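Local coordinates for protein cell divisionFtsK/SpoIIIE (Thermomonospora curvata, PDB 4NH0) that forms part of the ESX (type VII) secretion system, which exports proteins such as EsxA and EsxB from the cell, and has weak intrinsic ATPase activity, at residues A[924-934]-A[1137-1145]; A[1100-1109]-A[1120-1131]. All blocks are in the same frame, centred on the assembly; numbering follows the deposited sequence.

Contact 1 of 2, residues A[924-934]-A[1137-1145]. With ATP (adenosine-5'-triphosphate), chain F.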
loop_
_atom_site.group_PDB
_atom_site.type_symbol
_atom_site.label_atom_id
_atom_site.label_comp_id
_atom_site.label_asym_id
_atom_site.label_seq_id
_atom_site.Cartn_x
_atom_site.Cartn_y
_atom_site.Cartn_z
ATOM N N ILE A 924 -4.905 -8.201 -43.109
ATOM C CA ILE A 924 -5.309 -9.562 -42.781
ATOM C C ILE A 924 -5.839 -9.650 -41.356
ATOM O O ILE A 924 -6.441 -10.650 -40.970
ATOM C CB ILE A 924 -4.146 -10.555 -42.950
ATOM C CG1 ILE A 924 -2.994 -10.192 -42.013
ATOM C CG2 ILE A 924 -3.672 -10.576 -44.392
ATOM C CD1 ILE A 924 -1.810 -11.122 -42.117
ATOM N N GLY A 925 -5.617 -8.597 -40.578
ATOM C CA GLY A 925 -6.096 -8.555 -39.211
ATOM C C GLY A 925 -5.477 -7.429 -38.411
ATOM O O GLY A 925 -4.836 -6.541 -38.969
ATOM N N ILE A 926 -5.673 -7.465 -37.098
ATOM C CA ILE A 926 -5.108 -6.457 -36.211
ATOM C C ILE A 926 -4.243 -7.107 -35.139
ATOM O O ILE A 926 -4.500 -8.236 -34.724
ATOM C CB ILE A 926 -6.208 -5.611 -35.541
ATOM C CG1 ILE A 926 -7.128 -6.494 -34.696
ATOM C CG2 ILE A 926 -7.013 -4.862 -36.588
ATOM C CD1 ILE A 926 -8.183 -5.726 -33.941
ATOM N N ASP A 927 -3.213 -6.394 -34.696
ATOM C CA ASP A 927 -2.281 -6.935 -33.715
ATOM C C ASP A 927 -2.751 -6.687 -32.288
ATOM O O ASP A 927 -3.698 -5.942 -32.062
ATOM C CB ASP A 927 -0.884 -6.342 -33.917
ATOM C CG ASP A 927 -0.883 -4.826 -33.939
ATOM O OD1 ASP A 927 -1.908 -4.216 -33.574
ATOM O OD2 ASP A 927 0.150 -4.238 -34.321
ATOM N N GLU A 928 -2.082 -7.318 -31.331
ATOM C CA GLU A 928 -2.416 -7.144 -29.925
ATOM C C GLU A 928 -1.810 -5.856 -29.384
ATOM O O GLU A 928 -2.311 -5.278 -28.422
ATOM C CB GLU A 928 -1.927 -8.337 -29.104
ATOM C CG GLU A 928 -2.371 -8.314 -27.650
ATOM C CD GLU A 928 -1.684 -9.369 -26.811
ATOM O OE1 GLU A 928 -0.458 -9.542 -26.961
ATOM O OE2 GLU A 928 -2.371 -10.024 -26.000
ATOM N N ASP A 929 -0.732 -5.411 -30.017
ATOM C CA ASP A 929 0.047 -4.284 -29.518
ATOM C C ASP A 929 -0.758 -2.990 -29.449
ATOM O O ASP A 929 -0.823 -2.350 -28.401
ATOM C CB ASP A 929 1.285 -4.075 -30.389
ATOM C CG ASP A 929 2.311 -3.174 -29.733
ATOM O OD1 ASP A 929 3.146 -3.688 -28.962
ATOM O OD2 ASP A 929 2.282 -1.952 -29.988
ATOM N N SER A 930 -1.370 -2.607 -30.566
ATOM C CA SER A 930 -2.105 -1.349 -30.632
ATOM C C SER A 930 -3.455 -1.500 -31.323
ATOM O O SER A 930 -4.122 -0.507 -31.608
ATOM C CB SER A 930 -1.272 -0.290 -31.355
ATOM O OG SER A 930 -0.864 -0.747 -32.631
ATOM N N LEU A 931 -3.847 -2.743 -31.586
ATOM C CA LEU A 931 -5.106 -3.054 -32.262
ATOM C C LEU A 931 -5.215 -2.362 -33.617
ATOM O O LEU A 931 -6.307 -2.010 -34.057
ATOM C CB LEU A 931 -6.299 -2.676 -31.383
ATOM C CG LEU A 931 -6.458 -3.468 -30.085
ATOM C CD1 LEU A 931 -7.691 -3.013 -29.330
ATOM C CD2 LEU A 931 -6.536 -4.952 -30.377
ATOM N N SER A 932 -4.075 -2.175 -34.272
ATOM C CA SER A 932 -4.034 -1.551 -35.587
ATOM C C SER A 932 -3.864 -2.614 -36.668
ATOM O O SER A 932 -3.286 -3.668 -36.414
ATOM C CB SER A 932 -2.902 -0.522 -35.653
ATOM O OG SER A 932 -1.692 -1.062 -35.158
ATOM N N PRO A 933 -4.384 -2.346 -37.877
ATOM C CA PRO A 933 -4.351 -3.310 -38.983
ATOM C C PRO A 933 -2.953 -3.812 -39.336
ATOM O O PRO A 933 -1.981 -3.059 -39.262
ATOM C CB PRO A 933 -4.941 -2.514 -40.150
ATOM C CG PRO A 933 -5.834 -1.529 -39.505
ATOM C CD PRO A 933 -5.142 -1.134 -38.236
ATOM N N VAL A 934 -2.869 -5.083 -39.713
ATOM C CA VAL A 934 -1.623 -5.689 -40.164
ATOM C C VAL A 934 -1.727 -6.001 -41.651
ATOM O O VAL A 934 -2.652 -6.685 -42.081
ATOM C CB VAL A 934 -1.300 -6.974 -39.381
ATOM C CG1 VAL A 934 -0.089 -7.668 -39.971
ATOM C CG2 VAL A 934 -1.073 -6.655 -37.914
ATOM N N THR A 1137 8.454 -10.476 -34.582
ATOM C CA THR A 1137 7.327 -11.304 -34.184
ATOM C C THR A 1137 6.274 -10.453 -33.490
ATOM O O THR A 1137 6.600 -9.580 -32.688
ATOM C CB THR A 1137 7.772 -12.445 -33.256
ATOM O OG1 THR A 1137 8.847 -13.166 -33.870
ATOM C CG2 THR A 1137 6.623 -13.400 -32.981
ATOM N N ARG A 1138 5.010 -10.709 -33.805
ATOM C CA ARG A 1138 3.918 -9.898 -33.291
ATOM C C ARG A 1138 2.629 -10.706 -33.230
ATOM O O ARG A 1138 2.234 -11.329 -34.213
ATOM C CB ARG A 1138 3.733 -8.663 -34.170
ATOM C CG ARG A 1138 2.911 -7.552 -33.552
ATOM C CD ARG A 1138 2.605 -6.494 -34.595
ATOM N NE ARG A 1138 3.520 -6.579 -35.728
ATOM C CZ ARG A 1138 3.338 -5.951 -36.885
ATOM N NH1 ARG A 1138 2.268 -5.190 -37.067
ATOM N NH2 ARG A 1138 4.222 -6.087 -37.862
ATOM N N LEU A 1139 1.979 -10.701 -32.072
ATOM C CA LEU A 1139 0.727 -11.428 -31.903
ATOM C C LEU A 1139 -0.431 -10.665 -32.534
ATOM O O LEU A 1139 -0.705 -9.523 -32.167
ATOM C CB LEU A 1139 0.446 -11.683 -30.423
ATOM C CG LEU A 1139 -0.863 -12.410 -30.113
ATOM C CD1 LEU A 1139 -0.887 -13.775 -30.769
ATOM C CD2 LEU A 1139 -1.066 -12.533 -28.614
ATOM N N ILE A 1140 -1.104 -11.298 -33.489
ATOM C CA ILE A 1140 -2.222 -10.666 -34.182
ATOM C C ILE A 1140 -3.470 -11.540 -34.171
ATOM O O ILE A 1140 -3.427 -12.700 -33.770
ATOM C CB ILE A 1140 -1.875 -10.343 -35.648
ATOM C CG1 ILE A 1140 -1.861 -11.621 -36.488
ATOM C CG2 ILE A 1140 -0.550 -9.608 -35.742
ATOM C CD1 ILE A 1140 -1.796 -11.370 -37.975
ATOM N N GLN A 1141 -4.581 -10.965 -34.616
ATOM C CA GLN A 1141 -5.827 -11.702 -34.787
ATOM C C GLN A 1141 -6.325 -11.539 -36.216
ATOM O O GLN A 1141 -6.603 -10.428 -36.655
ATOM C CB GLN A 1141 -6.885 -11.216 -33.797
ATOM C CG GLN A 1141 -8.278 -11.755 -34.067
ATOM C CD GLN A 1141 -8.455 -13.182 -33.600
ATOM O OE1 GLN A 1141 -7.774 -13.637 -32.684
ATOM N NE2 GLN A 1141 -9.376 -13.899 -34.232
ATOM N N THR A 1142 -6.428 -12.646 -36.943
ATOM C CA THR A 1142 -6.858 -12.595 -38.334
ATOM C C THR A 1142 -8.365 -12.400 -38.438
ATOM O O THR A 1142 -9.106 -12.689 -37.500
ATOM C CB THR A 1142 -6.454 -13.867 -39.097
ATOM O OG1 THR A 1142 -6.973 -15.019 -38.424
ATOM C CG2 THR A 1142 -4.946 -13.976 -39.176
ATOM N N ALA A 1143 -8.811 -11.906 -39.589
ATOM C CA ALA A 1143 -10.215 -11.573 -39.785
ATOM C C ALA A 1143 -11.019 -12.745 -40.334
ATOM O O ALA A 1143 -10.498 -13.572 -41.080
ATOM C CB ALA A 1143 -10.343 -10.377 -40.705
ATOM N N TYR A 1144 -12.293 -12.802 -39.964
ATOM C CA TYR A 1144 -13.181 -13.870 -40.405
ATOM C C TYR A 1144 -14.000 -13.447 -41.619
ATOM O O TYR A 1144 -14.613 -12.382 -41.625
ATOM C CB TYR A 1144 -14.108 -14.296 -39.266
ATOM C CG TYR A 1144 -15.129 -15.338 -39.657
ATOM C CD1 TYR A 1144 -14.748 -16.646 -39.921
ATOM C CD2 TYR A 1144 -16.476 -15.019 -39.751
ATOM C CE1 TYR A 1144 -15.677 -17.604 -40.277
ATOM C CE2 TYR A 1144 -17.413 -15.971 -40.104
ATOM C CZ TYR A 1144 -17.007 -17.261 -40.366
ATOM O OH TYR A 1144 -17.934 -18.213 -40.719
ATOM N N ARG A 1145 -14.003 -14.290 -42.646
ATOM C CA ARG A 1145 -14.724 -14.000 -43.879
ATOM C C ARG A 1145 -15.823 -15.027 -44.126
ATOM O O ARG A 1145 -15.540 -16.190 -44.406
ATOM C CB ARG A 1145 -13.757 -13.968 -45.062
ATOM C CG ARG A 1145 -14.422 -13.752 -46.408
ATOM C CD ARG A 1145 -13.396 -13.760 -47.528
ATOM N NE ARG A 1145 -14.001 -13.528 -48.834
ATOM C CZ ARG A 1145 -14.536 -14.481 -49.588
ATOM N NH1 ARG A 1145 -14.547 -15.736 -49.163
ATOM N NH2 ARG A 1145 -15.064 -14.180 -50.766
HETATM P PG ATP F . -9.040 -27.685 -41.528
HETATM O O1G ATP F . -10.440 -27.579 -42.080
HETATM O O2G ATP F . -8.845 -28.786 -40.515
HETATM O O3G ATP F . -7.962 -27.602 -42.579
HETATM P PB ATP F . -9.008 -24.899 -41.388
HETATM O O1B ATP F . -9.532 -25.089 -42.789
HETATM O O2B ATP F . -7.728 -24.143 -41.167
HETATM O O3B ATP F . -8.853 -26.332 -40.678
HETATM P PA ATP F . -11.126 -23.115 -41.214
HETATM O O1A ATP F . -10.319 -21.919 -41.648
HETATM O O2A ATP F . -11.948 -23.862 -42.234
HETATM O O3A ATP F . -10.126 -24.157 -40.508
HETATM O "O5'" ATP F . -12.077 -22.672 -39.999
HETATM C "C5'" ATP F . -12.595 -23.637 -39.090
HETATM C "C4'" ATP F . -13.433 -22.902 -38.055
HETATM O "O4'" ATP F . -12.656 -21.844 -37.494
HETATM C "C3'" ATP F . -14.661 -22.277 -38.692
HETATM O "O3'" ATP F . -15.843 -22.877 -38.154
HETATM C "C2'" ATP F . -14.621 -20.807 -38.335
HETATM O "O2'" ATP F . -15.802 -20.452 -37.612
HETATM C "C1'" ATP F . -13.397 -20.624 -37.453
HETATM N N9 ATP F . -12.557 -19.514 -37.969
HETATM C C8 ATP F . -11.848 -19.535 -39.112
HETATM N N7 ATP F . -11.186 -18.367 -39.300
HETATM C C5 ATP F . -11.471 -17.568 -38.257
HETATM C C6 ATP F . -11.102 -16.200 -37.830
HETATM N N6 ATP F . -10.275 -15.432 -38.578
HETATM N N1 ATP F . -11.619 -15.742 -36.670
HETATM C C2 ATP F . -12.442 -16.495 -35.920
HETATM N N3 ATP F . -12.818 -17.744 -36.246
HETATM C C4 ATP F . -12.376 -18.328 -37.384
#
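Ile926 and Gln1141 are the hydrogen-bonded pair at the middle of an antiparallel strand pairing, in which the beta hairpin 924-934 of the third FtsK-type ATPase domain lays its first strand against the C-terminal strand of the chain. Gln1141 N donates to Ile926 O over 2.7 Å and Ile926 N answers to Gln1141 O, while Ala1143 N to Ile924 O and Glu928 N to Leu1139 O carry the ladder outward. On one face, Ile1140 holds CG1 tucked over its own backbone, flanked by N and C (chi1 74°). Ile1140 CG2 thereby meets Val934 CG2 at 3.7 Å and Ile1140 CD1 lies 4.1 Å from Ile924 CD1, each pair of side chains crossing at about a right angle. Asp927 uses its two oxygens separately. Asp927 OD1 turns back into the hairpin and takes Ser932 N at 3.1 Å on its syn side, somewhat out of the carboxylate plane, whereas Asp927 OD2 stands at the edge of the Arg1138 guanidinium, near its plane, in a long salt bridge with NH1 (3.6 Å). The carboxylate and guanidinium planes are nevertheless 59° apart. Glu928, extended beyond CG, lays OE1 beside Leu1139 CD2, and its OE2 forms a salt bridge with Arg723. Where the strand passes the nucleotide, Tyr1144 CD1 approaches C5 of the adenine to 3.8 Å, and Thr1142 O accepts a nearly straight bond (168°) from ATP N6 at 3.2 Å.

Contact 2 of 2, residues A[1100-1109]-A[1120-1131]. With ATP (adenosine-5'-triphosphate), chain F.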
loop_
_atom_site.group_PDB
_atom_site.type_symbol
_atom_site.label_atom_id
_atom_site.label_comp_id
_atom_site.label_asym_id
_atom_site.label_seq_id
_atom_site.Cartn_x
_atom_site.Cartn_y
_atom_site.Cartn_z
ATOM N N SER A 1100 10.481 -14.385 -45.917
ATOM C CA SER A 1100 9.107 -14.091 -46.296
ATOM C C SER A 1100 8.248 -13.895 -45.056
ATOM O O SER A 1100 8.501 -14.513 -44.025
ATOM C CB SER A 1100 8.536 -15.213 -47.164
ATOM O OG SER A 1100 9.188 -15.266 -48.418
ATOM N N PRO A 1101 7.238 -13.016 -45.148
ATOM C CA PRO A 1101 6.289 -12.818 -44.050
ATOM C C PRO A 1101 5.561 -14.113 -43.723
ATOM O O PRO A 1101 5.216 -14.863 -44.632
ATOM C CB PRO A 1101 5.324 -11.768 -44.601
ATOM C CG PRO A 1101 6.103 -11.056 -45.648
ATOM C CD PRO A 1101 6.977 -12.097 -46.267
ATOM N N GLY A 1102 5.336 -14.373 -42.441
ATOM C CA GLY A 1102 4.726 -15.621 -42.037
ATOM C C GLY A 1102 3.773 -15.497 -40.869
ATOM O O GLY A 1102 3.741 -14.478 -40.183
ATOM N N LEU A 1103 2.990 -16.546 -40.647
ATOM C CA LEU A 1103 2.059 -16.583 -39.531
ATOM C C LEU A 1103 2.071 -17.952 -38.861
ATOM O O LEU A 1103 1.914 -18.977 -39.520
ATOM C CB LEU A 1103 0.645 -16.239 -39.997
ATOM C CG LEU A 1103 -0.430 -16.241 -38.910
ATOM C CD1 LEU A 1103 -0.040 -15.306 -37.788
ATOM C CD2 LEU A 1103 -1.771 -15.839 -39.481
ATOM N N VAL A 1104 2.265 -17.960 -37.548
ATOM C CA VAL A 1104 2.228 -19.195 -36.781
ATOM C C VAL A 1104 1.015 -19.197 -35.862
ATOM O O VAL A 1104 0.964 -18.450 -34.887
ATOM C CB VAL A 1104 3.508 -19.386 -35.948
ATOM C CG1 VAL A 1104 3.408 -20.642 -35.100
ATOM C CG2 VAL A 1104 4.723 -19.447 -36.856
ATOM N N MET A 1105 0.036 -20.035 -36.181
ATOM C CA MET A 1105 -1.207 -20.075 -35.422
ATOM C C MET A 1105 -1.152 -21.094 -34.291
ATOM O O MET A 1105 -0.100 -21.321 -33.697
ATOM C CB MET A 1105 -2.382 -20.381 -36.350
ATOM C CG MET A 1105 -2.715 -19.246 -37.306
ATOM S SD MET A 1105 -3.977 -19.686 -38.510
ATOM C CE MET A 1105 -4.606 -18.071 -38.949
ATOM N N SER A 1106 -2.298 -21.697 -33.993
ATOM C CA SER A 1106 -2.395 -22.673 -32.917
ATOM C C SER A 1106 -1.610 -23.937 -33.241
ATOM O O SER A 1106 -1.631 -24.420 -34.371
ATOM C CB SER A 1106 -3.859 -23.021 -32.645
ATOM O OG SER A 1106 -3.976 -23.961 -31.591
ATOM N N GLY A 1107 -0.915 -24.467 -32.241
ATOM C CA GLY A 1107 -0.144 -25.682 -32.413
ATOM C C GLY A 1107 0.423 -26.197 -31.107
ATOM O O GLY A 1107 -0.135 -25.950 -30.038
ATOM N N ASN A 1108 1.529 -26.924 -31.192
ATOM C CA ASN A 1108 2.219 -27.394 -30.001
ATOM C C ASN A 1108 3.724 -27.188 -30.115
ATOM O O ASN A 1108 4.255 -26.957 -31.200
ATOM C CB ASN A 1108 1.900 -28.864 -29.732
ATOM C CG ASN A 1108 2.326 -29.769 -30.865
ATOM O OD1 ASN A 1108 2.391 -29.350 -32.020
ATOM N ND2 ASN A 1108 2.615 -31.024 -30.541
ATOM N N LYS A 1109 4.399 -27.284 -28.977
ATOM C CA LYS A 1109 5.801 -26.909 -28.850
ATOM C C LYS A 1109 6.713 -28.045 -29.288
ATOM O O LYS A 1109 7.927 -27.870 -29.409
ATOM C CB LYS A 1109 6.132 -26.494 -27.404
ATOM C CG LYS A 1109 5.102 -25.593 -26.690
ATOM C CD LYS A 1109 3.804 -26.307 -26.296
ATOM C CE LYS A 1109 2.941 -25.471 -25.370
ATOM N NZ LYS A 1109 1.538 -25.979 -25.367
ATOM N N PRO A 1120 5.349 -22.406 -30.992
ATOM C CA PRO A 1120 3.900 -22.587 -31.116
ATOM C C PRO A 1120 3.235 -23.112 -29.848
ATOM O O PRO A 1120 3.889 -23.749 -29.026
ATOM C CB PRO A 1120 3.777 -23.612 -32.242
ATOM C CG PRO A 1120 5.004 -23.420 -33.051
ATOM C CD PRO A 1120 6.080 -23.091 -32.070
ATOM N N HIS A 1121 1.943 -22.834 -29.705
ATOM C CA HIS A 1121 1.151 -23.335 -28.587
ATOM C C HIS A 1121 -0.336 -23.186 -28.889
ATOM O O HIS A 1121 -0.713 -22.669 -29.940
ATOM C CB HIS A 1121 1.512 -22.609 -27.292
ATOM C CG HIS A 1121 1.388 -21.120 -27.377
ATOM N ND1 HIS A 1121 0.306 -20.433 -26.870
ATOM C CD2 HIS A 1121 2.212 -20.186 -27.907
ATOM C CE1 HIS A 1121 0.469 -19.140 -27.085
ATOM N NE2 HIS A 1121 1.617 -18.964 -27.713
ATOM N N LYS A 1122 -1.176 -23.647 -27.967
ATOM C CA LYS A 1122 -2.620 -23.633 -28.170
ATOM C C LYS A 1122 -3.175 -22.214 -28.223
ATOM O O LYS A 1122 -3.166 -21.494 -27.226
ATOM C CB LYS A 1122 -3.320 -24.427 -27.064
ATOM C CG LYS A 1122 -4.837 -24.451 -27.171
ATOM C CD LYS A 1122 -5.301 -25.120 -28.456
ATOM C CE LYS A 1122 -6.814 -25.271 -28.482
ATOM N NZ LYS A 1122 -7.308 -25.753 -29.802
ATOM N N LEU A 1123 -3.655 -21.822 -29.399
ATOM C CA LEU A 1123 -4.243 -20.504 -29.595
ATOM C C LEU A 1123 -5.690 -20.614 -30.057
ATOM O O LEU A 1123 -6.060 -21.585 -30.715
ATOM C CB LEU A 1123 -3.432 -19.699 -30.613
ATOM C CG LEU A 1123 -2.092 -19.137 -30.148
ATOM C CD1 LEU A 1123 -1.371 -18.472 -31.306
ATOM C CD2 LEU A 1123 -2.299 -18.155 -29.012
ATOM N N PRO A 1124 -6.517 -19.618 -29.710
ATOM C CA PRO A 1124 -7.897 -19.572 -30.200
ATOM C C PRO A 1124 -7.948 -19.433 -31.717
ATOM O O PRO A 1124 -6.938 -19.091 -32.332
ATOM C CB PRO A 1124 -8.475 -18.333 -29.512
ATOM C CG PRO A 1124 -7.291 -17.509 -29.150
ATOM C CD PRO A 1124 -6.216 -18.487 -28.816
ATOM N N GLN A 1125 -9.108 -19.699 -32.306
ATOM C CA GLN A 1125 -9.256 -19.673 -33.755
ATOM C C GLN A 1125 -8.972 -18.293 -34.339
ATOM O O GLN A 1125 -9.447 -17.281 -33.829
ATOM C CB GLN A 1125 -10.661 -20.125 -34.153
ATOM C CG GLN A 1125 -10.979 -21.561 -33.774
ATOM C CD GLN A 1125 -12.369 -21.982 -34.206
ATOM O OE1 GLN A 1125 -13.301 -21.179 -34.207
ATOM N NE2 GLN A 1125 -12.514 -23.247 -34.578
ATOM N N GLY A 1126 -8.187 -18.264 -35.411
ATOM C CA GLY A 1126 -7.889 -17.026 -36.103
ATOM C C GLY A 1126 -6.647 -16.324 -35.593
ATOM O O GLY A 1126 -6.018 -15.559 -36.321
ATOM N N ARG A 1127 -6.291 -16.582 -34.341
ATOM C CA ARG A 1127 -5.154 -15.915 -33.722
ATOM C C ARG A 1127 -3.843 -16.614 -34.065
ATOM O O ARG A 1127 -3.795 -17.837 -34.184
ATOM C CB ARG A 1127 -5.337 -15.851 -32.205
ATOM C CG ARG A 1127 -4.367 -14.923 -31.498
ATOM C CD ARG A 1127 -4.866 -14.581 -30.109
ATOM N NE ARG A 1127 -6.236 -14.080 -30.143
ATOM C CZ ARG A 1127 -6.928 -13.717 -29.070
ATOM N NH1 ARG A 1127 -6.382 -13.796 -27.866
ATOM N NH2 ARG A 1127 -8.170 -13.274 -29.201
ATOM N N GLY A 1128 -2.785 -15.827 -34.227
ATOM C CA GLY A 1128 -1.471 -16.358 -34.533
ATOM C C GLY A 1128 -0.377 -15.326 -34.341
ATOM O O GLY A 1128 -0.654 -14.170 -34.031
ATOM N N TYR A 1129 0.871 -15.744 -34.527
ATOM C CA TYR A 1129 2.008 -14.840 -34.391
ATOM C C TYR A 1129 2.536 -14.412 -35.753
ATOM O O TYR A 1129 3.138 -15.206 -36.473
ATOM C CB TYR A 1129 3.123 -15.498 -33.578
ATOM C CG TYR A 1129 2.809 -15.631 -32.108
ATOM C CD1 TYR A 1129 3.104 -14.605 -31.222
ATOM C CD2 TYR A 1129 2.220 -16.781 -31.604
ATOM C CE1 TYR A 1129 2.818 -14.721 -29.878
ATOM C CE2 TYR A 1129 1.931 -16.905 -30.261
ATOM C CZ TYR A 1129 2.232 -15.871 -29.403
ATOM O OH TYR A 1129 1.947 -15.989 -28.062
ATOM N N PHE A 1130 2.303 -13.152 -36.101
ATOM C CA PHE A 1130 2.739 -12.619 -37.383
ATOM C C PHE A 1130 4.229 -12.317 -37.363
ATOM O O PHE A 1130 4.697 -11.513 -36.559
ATOM C CB PHE A 1130 1.945 -11.359 -37.735
ATOM C CG PHE A 1130 2.306 -10.763 -39.065
ATOM C CD1 PHE A 1130 1.856 -11.338 -40.240
ATOM C CD2 PHE A 1130 3.083 -9.621 -39.140
ATOM C CE1 PHE A 1130 2.184 -10.791 -41.463
ATOM C CE2 PHE A 1130 3.413 -9.071 -40.361
ATOM C CZ PHE A 1130 2.962 -9.657 -41.523
ATOM N N VAL A 1131 4.974 -12.967 -38.251
ATOM C CA VAL A 1131 6.413 -12.766 -38.327
ATOM C C VAL A 1131 6.802 -12.054 -39.614
ATOM O O VAL A 1131 6.549 -12.545 -40.713
ATOM C CB VAL A 1131 7.180 -14.097 -38.236
ATOM C CG1 VAL A 1131 8.658 -13.876 -38.504
ATOM C CG2 VAL A 1131 6.972 -14.734 -36.874
HETATM P PG ATP F . -9.040 -27.685 -41.528
HETATM O O1G ATP F . -10.440 -27.579 -42.080
HETATM O O2G ATP F . -8.845 -28.786 -40.515
HETATM O O3G ATP F . -7.962 -27.602 -42.579
HETATM P PB ATP F . -9.008 -24.899 -41.388
HETATM O O1B ATP F . -9.532 -25.089 -42.789
HETATM O O2B ATP F . -7.728 -24.143 -41.167
HETATM O O3B ATP F . -8.853 -26.332 -40.678
HETATM P PA ATP F . -11.126 -23.115 -41.214
HETATM O O1A ATP F . -10.319 -21.919 -41.648
HETATM O O2A ATP F . -11.948 -23.862 -42.234
HETATM O O3A ATP F . -10.126 -24.157 -40.508
HETATM O "O5'" ATP F . -12.077 -22.672 -39.999
HETATM C "C5'" ATP F . -12.595 -23.637 -39.090
HETATM C "C4'" ATP F . -13.433 -22.902 -38.055
HETATM O "O4'" ATP F . -12.656 -21.844 -37.494
HETATM C "C3'" ATP F . -14.661 -22.277 -38.692
HETATM O "O3'" ATP F . -15.843 -22.877 -38.154
HETATM C "C2'" ATP F . -14.621 -20.807 -38.335
HETATM O "O2'" ATP F . -15.802 -20.452 -37.612
HETATM C "C1'" ATP F . -13.397 -20.624 -37.453
HETATM N N9 ATP F . -12.557 -19.514 -37.969
HETATM C C8 ATP F . -11.848 -19.535 -39.112
HETATM N N7 ATP F . -11.186 -18.367 -39.300
HETATM C C5 ATP F . -11.471 -17.568 -38.257
HETATM C C6 ATP F . -11.102 -16.200 -37.830
HETATM N N6 ATP F . -10.275 -15.432 -38.578
HETATM N N1 ATP F . -11.619 -15.742 -36.670
HETATM C C2 ATP F . -12.442 -16.495 -35.920
HETATM N N3 ATP F . -12.818 -17.744 -36.246
HETATM C C4 ATP F . -12.376 -18.328 -37.384
#
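Pro1120 meets Val1104 with its ring, Pro1120 CG lying 3.8 Å from Val1104 CG1, at the start of a segment that folds back antiparallel on 1100-1109 and ends as its neighbour in the third FtsK-type domain's beta sheet. His1121 follows, its O taking Gly1107 N from well above the carbonyl plane; its side chain leaves the backbone away from 1100-1109, though CB still touches Lys1109 CE, and ring NE2 shares an in-plane hydrogen bond with Tyr1129 OH (3.0 Å). Lys1122 CD comes near Ser1106 OG. Ser1106 OG, set opposite the serine's own N (chi1 -179°), accepts Leu1123 N at 3.1 Å and is also hydrogen-bonded to Asp949. A type II turn from Pro1124 to Arg1127 then brings the chain to the nucleotide. Gln1125 lies with NE2 3.2 Å from ATP O4' and its CB near the adenine N3; an alanine here would probably strip the ribose of this amide cover and open a gap beside the sugar. Gly1126 CA lies 3.7 Å from ATP C6, where a beta carbon would collide with N1. Across from it, Met1105 CE rests 3.9 Å from Gly1126 O. Pro1124 CG lies over one face of the Arg1127 guanidinium, toward its rim; Arg1127 NE hydrogen-bonds Gln1141 OE1 and NH1 forms a salt bridge with Asp720. Beyond Gly1128, Tyr1129 and Val1104 exchange backbone bonds, Leu1103 CD1 packs on the tyrosine backbone, and Phe1130 CZ nears Pro1101 CB. Val1131 closes the ladder with a second reciprocal pair to Gly1102. With backbone bonds fixing the turn, Gln1125 and Gly1126 probably recognise the nucleotide more by shape than by polar bonds.

Overall arrangement
Contacts 1 and 2 belong to one sheet and share a seam: strand 1127-1132 leads through a short connection into strand 1136-1144, and the two pair antiparallel, so that Phe1130 N meets Arg1138 O. Near the nucleotide the seam is drawn together again by a probable hydrogen bond between Thr1142 OG1 and Gly1126 O. Contact 1 is buried, combining apolar packing with a long salt bridge, whereas contact 2 is only partly buried, its loop end reaching exposed lysines. Both touch ATP, but differently: contact 1 gives a carbonyl to the adenine amino group, while the turn of contact 2 packs against base and sugar. Phe1130, touching Val934 and Ile1140, joins their apolar sides.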